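Side-chain contacts in cyclase (Uncultured organism, PDB 5IBZ), which probably acts as an arylformamidase-like enzyme of the cyclase family and holds acetylphosphate in a pocket in the crystal: residues Asp26-Ala31 with Thr144-Glu149; Glu208-Leu213 with Ser220-Pro225. All coordinates share one frame; numbering follows the deposited sequence.

Contact 1. Residues Asp26-Ala31 with Thr144-Glu149; sequences DDQRGA and TKLGIE
The loop before helix 37-44 meets the loop after strand 120-122 where the amide of Q28 hydrogen-bonds the backbone of L146. The Q28 amide oxygen OE1 accepts a hydrogen bond from the backbone N of L146 at 2.9 Å. The N-H points almost straight at it (167°), though the donor is tilted from the carbonyl plane. CG of Q28 stands anti to the carbonyl carbon (chi1 -63°) and the chain runs extended beyond it (chi2 -174°), which carries the amide to the other loop. The same OE1 lies 3.3 Å from CA of K145, whose side chain crosses that of Q28 at about a right angle. The amide nitrogen is used as well: NE2 donates a hydrogen bond to a water at 3.1 Å, and this water donates to O of T144 at 2.8 Å. CD2 of L146 rests against the backbone of Q28, 3.7 Å from its CA, and against CB. K145 NZ donates to another water, which bonds only weakly to O of D26. The D27 carboxylate accepts from two backbone N-H groups of its own loop: OD1 from R29 N at 3.1 Å, met from above the carboxylate plane, and OD2 from G30 N at 2.8 Å through its syn lone pair. Y127 also bonds OD2. The bond to R29 makes an Asx turn, and beside it a glutamine side chain ties this loop to the one between strands 120-122 and 158-163.

Contact 2. Residues Glu208-Leu213 with Ser220-Pro225; sequences ESWYDL and SFFLNP
An aromatic cluster of W210, F221 and F222 joins a type I beta turn, W210 to L213, to F221 and F222 of helix 215-223. Its central pair is T-shaped: the six-membered ring of W210 presents its edge to the face of F221, centroids 5.0 Å apart and planes at 77°. CE3 of W210 sits over the centre of that face, 3.7 Å from CD2 of F221. Both side chains leave their backbones with CG anti to N (chi1 166° for W210, -178° for F221), which brings the two rings against each other. Around F221, L213 adds its CD1 obliquely, 3.7 Å from CD1 of the ring. S209 OG lies at the ring edge, 3.7 Å from CE1 of F221, while its hydrogen bond is to O of L206. F222 takes the far corner of the indole, its CE2 3.5 Å from CZ3 of W210, with the rings set obliquely; CD2 of F221 in turn lies over the face of F222. The indole NE1 is bonded to O of N62, which helps fix the ring's rotation. With an alanine in place of F221, the W210 edge would probably lose the face it points into, and L213 and S209 their aromatic neighbour. The turn comes after strand 199-203 and leads into helix 215-223. F66 meets F222, and V216 of a second subunit packs on S220 and L223 of the helix.

Contacts 1 and 2 lie on opposite sides of the chain's centre, about 33 Å apart between centres and about 21 Å at the nearest atoms, so they do not touch. At contact 2, the side chain of F222 lies about 8 Å from a bound acetylphosphate, near it but not one of the residues that form the ligand pocket, which are R69, D115, H119, I250, H268 and E281. At contact 1, R29 O bonds Y278 on strand 278-281, which ends at E281, while L146 O bonds S118, next in sequence to H119. Contact 1 joins loops 113 residues apart at their closest ends; contact 2 joins segments only seven residues apart.

Contact 1. Residues Asp26-Ala31 with Thr144-Glu149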
# COMPACT_ATOMS: atom_id res chain seq x y z
N ASP B 26 -32.58 -11.55 -10.97
CA ASP B 26 -31.81 -10.35 -10.59
C ASP B 26 -31.04 -10.55 -9.28
O ASP B 26 -30.35 -9.64 -8.81
CB ASP B 26 -32.71 -9.11 -10.48
CG ASP B 26 -33.10 -8.55 -11.85
OD1 ASP B 26 -32.32 -8.71 -12.80
OD2 ASP B 26 -34.19 -7.95 -11.95
N ASP B 27 -31.12 -11.74 -8.70
CA ASP B 27 -30.39 -12.05 -7.48
C ASP B 27 -28.88 -11.88 -7.63
O ASP B 27 -28.28 -12.28 -8.64
CB ASP B 27 -30.67 -13.47 -7.03
CG ASP B 27 -29.85 -13.86 -5.84
OD1 ASP B 27 -30.01 -13.20 -4.79
OD2 ASP B 27 -29.04 -14.81 -5.96
N GLN B 28 -28.27 -11.30 -6.60
CA GLN B 28 -26.81 -11.20 -6.51
C GLN B 28 -26.22 -11.89 -5.30
O GLN B 28 -25.01 -11.77 -5.09
CB GLN B 28 -26.37 -9.73 -6.51
CG GLN B 28 -26.72 -9.01 -7.78
CD GLN B 28 -26.16 -7.61 -7.82
OE1 GLN B 28 -25.00 -7.39 -7.52
NE2 GLN B 28 -27.00 -6.65 -8.19
N ARG B 29 -27.03 -12.58 -4.49
CA ARG B 29 -26.51 -13.17 -3.25
C ARG B 29 -26.26 -14.68 -3.34
O ARG B 29 -25.53 -15.23 -2.50
CB ARG B 29 -27.46 -12.87 -2.09
CG ARG B 29 -27.70 -11.38 -1.92
CD ARG B 29 -28.58 -11.08 -0.76
NE ARG B 29 -27.88 -11.22 0.52
CZ ARG B 29 -28.12 -12.16 1.43
NH1 ARG B 29 -29.02 -13.12 1.23
NH2 ARG B 29 -27.44 -12.13 2.58
N GLY B 30 -26.86 -15.36 -4.29
CA GLY B 30 -26.60 -16.79 -4.44
C GLY B 30 -26.98 -17.60 -3.21
O GLY B 30 -28.02 -17.36 -2.57
N ALA B 31 -26.12 -18.54 -2.86
CA ALA B 31 -26.44 -19.50 -1.80
C ALA B 31 -26.48 -18.87 -0.42
O ALA B 31 -26.96 -19.47 0.54
CB ALA B 31 -25.46 -20.67 -1.83
N THR B 144 -19.28 -4.41 -9.98
CA THR B 144 -20.48 -3.57 -9.93
C THR B 144 -21.73 -4.41 -9.70
O THR B 144 -22.79 -3.89 -9.33
CB THR B 144 -20.66 -2.73 -11.21
OG1 THR B 144 -20.93 -3.58 -12.34
CG2 THR B 144 -19.44 -1.88 -11.46
N LYS B 145 -21.57 -5.71 -9.94
CA LYS B 145 -22.53 -6.73 -9.55
C LYS B 145 -21.74 -7.83 -8.84
O LYS B 145 -20.56 -8.05 -9.14
CB LYS B 145 -23.28 -7.28 -10.77
CG LYS B 145 -24.31 -6.31 -11.34
CD LYS B 145 -25.14 -6.92 -12.45
CE LYS B 145 -26.28 -6.00 -12.81
NZ LYS B 145 -27.22 -6.67 -13.76
N LEU B 146 -22.39 -8.49 -7.89
CA LEU B 146 -21.80 -9.62 -7.14
C LEU B 146 -20.60 -9.24 -6.27
O LEU B 146 -19.81 -10.10 -5.86
CB LEU B 146 -21.39 -10.74 -8.09
CG LEU B 146 -22.46 -11.26 -9.08
CD1 LEU B 146 -21.90 -12.35 -9.97
CD2 LEU B 146 -23.71 -11.75 -8.36
N GLY B 147 -20.48 -7.95 -5.94
CA GLY B 147 -19.50 -7.52 -4.97
C GLY B 147 -19.85 -8.08 -3.60
O GLY B 147 -21.01 -8.43 -3.32
N ILE B 148 -18.84 -8.20 -2.74
CA ILE B 148 -19.01 -8.80 -1.43
C ILE B 148 -19.96 -7.98 -0.53
O ILE B 148 -20.46 -8.52 0.46
CB ILE B 148 -17.63 -9.00 -0.74
CG1 ILE B 148 -17.70 -10.02 0.39
CG2 ILE B 148 -17.07 -7.69 -0.20
CD1 ILE B 148 -17.84 -11.44 -0.06
N GLU B 149 -20.26 -6.73 -0.88
CA GLU B 149 -21.18 -5.94 -0.04
C GLU B 149 -22.58 -6.56 -0.06
O GLU B 149 -23.39 -6.31 0.85
CB GLU B 149 -21.23 -4.46 -0.46
CG GLU B 149 -21.97 -4.09 -1.74
CD GLU B 149 -21.23 -4.41 -3.04
OE1 GLU B 149 -20.11 -4.97 -3.02
OE2 GLU B 149 -21.81 -4.08 -4.10
O HOH W 1 -28.59 -8.31 -11.39
O HOH W 2 -24.41 -5.17 -6.65
O HOH W 3 -25.61 -4.00 -8.97

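Contact 2. Residues Glu208-Leu213 with Ser220-Pro225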
# COMPACT_ATOMS: atom_id res chain seq x y z
N GLU B 208 -1.50 -26.31 8.63
CA GLU B 208 -0.78 -26.67 9.86
C GLU B 208 0.66 -27.07 9.59
O GLU B 208 1.45 -27.26 10.53
CB GLU B 208 -1.52 -27.80 10.59
CG GLU B 208 -2.91 -27.38 11.04
CD GLU B 208 -3.79 -28.54 11.55
OE1 GLU B 208 -3.26 -29.64 11.83
OE2 GLU B 208 -5.02 -28.31 11.68
N SER B 209 1.00 -27.21 8.31
CA SER B 209 2.35 -27.57 7.91
C SER B 209 3.18 -26.38 7.43
O SER B 209 4.38 -26.52 7.21
CB SER B 209 2.32 -28.65 6.82
OG SER B 209 1.86 -28.16 5.55
N TRP B 210 2.57 -25.21 7.30
CA TRP B 210 3.24 -24.08 6.65
C TRP B 210 4.29 -23.38 7.51
O TRP B 210 5.39 -23.07 7.05
CB TRP B 210 2.19 -23.05 6.21
CG TRP B 210 2.77 -21.72 5.84
CD1 TRP B 210 2.90 -20.61 6.64
CD2 TRP B 210 3.31 -21.34 4.57
NE1 TRP B 210 3.48 -19.59 5.95
CE2 TRP B 210 3.73 -20.01 4.67
CE3 TRP B 210 3.47 -22.01 3.36
CZ2 TRP B 210 4.31 -19.33 3.61
CZ3 TRP B 210 4.04 -21.35 2.31
CH2 TRP B 210 4.45 -20.01 2.44
N TYR B 211 3.94 -23.09 8.75
CA TYR B 211 4.72 -22.12 9.52
C TYR B 211 6.12 -22.60 9.92
O TYR B 211 7.03 -21.78 10.06
CB TYR B 211 3.90 -21.68 10.74
CG TYR B 211 2.79 -20.74 10.33
CD1 TYR B 211 3.06 -19.40 10.11
CD2 TYR B 211 1.51 -21.20 10.09
CE1 TYR B 211 2.06 -18.52 9.71
CE2 TYR B 211 0.49 -20.33 9.68
CZ TYR B 211 0.79 -18.99 9.50
OH TYR B 211 -0.20 -18.10 9.09
N ASP B 212 6.32 -23.91 10.01
CA ASP B 212 7.66 -24.41 10.28
C ASP B 212 8.58 -24.44 9.06
O ASP B 212 9.78 -24.64 9.21
CB ASP B 212 7.60 -25.81 10.86
CG ASP B 212 7.02 -25.84 12.26
OD1 ASP B 212 7.07 -24.78 12.94
OD2 ASP B 212 6.54 -26.91 12.68
N LEU B 213 8.05 -24.25 7.85
CA LEU B 213 8.86 -24.28 6.63
C LEU B 213 9.85 -23.11 6.53
O LEU B 213 9.52 -21.97 6.87
CB LEU B 213 7.96 -24.27 5.39
CG LEU B 213 7.00 -25.45 5.26
CD1 LEU B 213 6.03 -25.25 4.13
CD2 LEU B 213 7.80 -26.75 5.07
N SER B 220 8.66 -24.49 -2.35
CA SER B 220 8.22 -25.82 -2.80
C SER B 220 6.73 -26.06 -2.52
O SER B 220 6.04 -26.74 -3.27
CB SER B 220 9.06 -26.92 -2.15
OG SER B 220 10.42 -26.80 -2.50
N PHE B 221 6.25 -25.50 -1.41
CA PHE B 221 4.88 -25.70 -0.94
C PHE B 221 3.88 -25.40 -2.05
O PHE B 221 2.88 -26.12 -2.23
CB PHE B 221 4.64 -24.78 0.27
CG PHE B 221 3.27 -24.90 0.93
CD1 PHE B 221 3.06 -25.74 2.02
CD2 PHE B 221 2.23 -24.08 0.53
CE1 PHE B 221 1.81 -25.80 2.66
CE2 PHE B 221 0.99 -24.14 1.16
CZ PHE B 221 0.78 -25.00 2.22
N PHE B 222 4.14 -24.35 -2.81
CA PHE B 222 3.18 -23.93 -3.83
C PHE B 222 3.43 -24.55 -5.20
O PHE B 222 2.60 -24.40 -6.10
CB PHE B 222 3.17 -22.42 -3.91
CG PHE B 222 2.41 -21.79 -2.78
CD1 PHE B 222 1.04 -21.91 -2.72
CD2 PHE B 222 3.07 -21.15 -1.75
CE1 PHE B 222 0.32 -21.37 -1.67
CE2 PHE B 222 2.35 -20.59 -0.69
CZ PHE B 222 0.98 -20.71 -0.66
N LEU B 223 4.53 -25.26 -5.35
CA LEU B 223 4.87 -25.91 -6.61
C LEU B 223 4.36 -27.34 -6.71
O LEU B 223 4.36 -27.93 -7.77
CB LEU B 223 6.39 -25.93 -6.81
CG LEU B 223 7.06 -24.55 -6.92
CD1 LEU B 223 8.56 -24.68 -6.93
CD2 LEU B 223 6.58 -23.83 -8.15
N ASN B 224 3.94 -27.91 -5.59
CA ASN B 224 3.57 -29.30 -5.61
C ASN B 224 2.08 -29.47 -5.32
O ASN B 224 1.40 -28.51 -4.98
CB ASN B 224 4.49 -30.07 -4.66
CG ASN B 224 5.91 -30.20 -5.22
OD1 ASN B 224 6.19 -31.11 -6.02
ND2 ASN B 224 6.80 -29.29 -4.83
N PRO B 225 1.55 -30.67 -5.56
CA PRO B 225 0.10 -30.85 -5.39
C PRO B 225 -0.36 -30.54 -3.97
O PRO B 225 0.40 -30.73 -3.04
CB PRO B 225 -0.12 -32.33 -5.69
CG PRO B 225 1.04 -32.74 -6.46
CD PRO B 225 2.20 -31.91 -5.99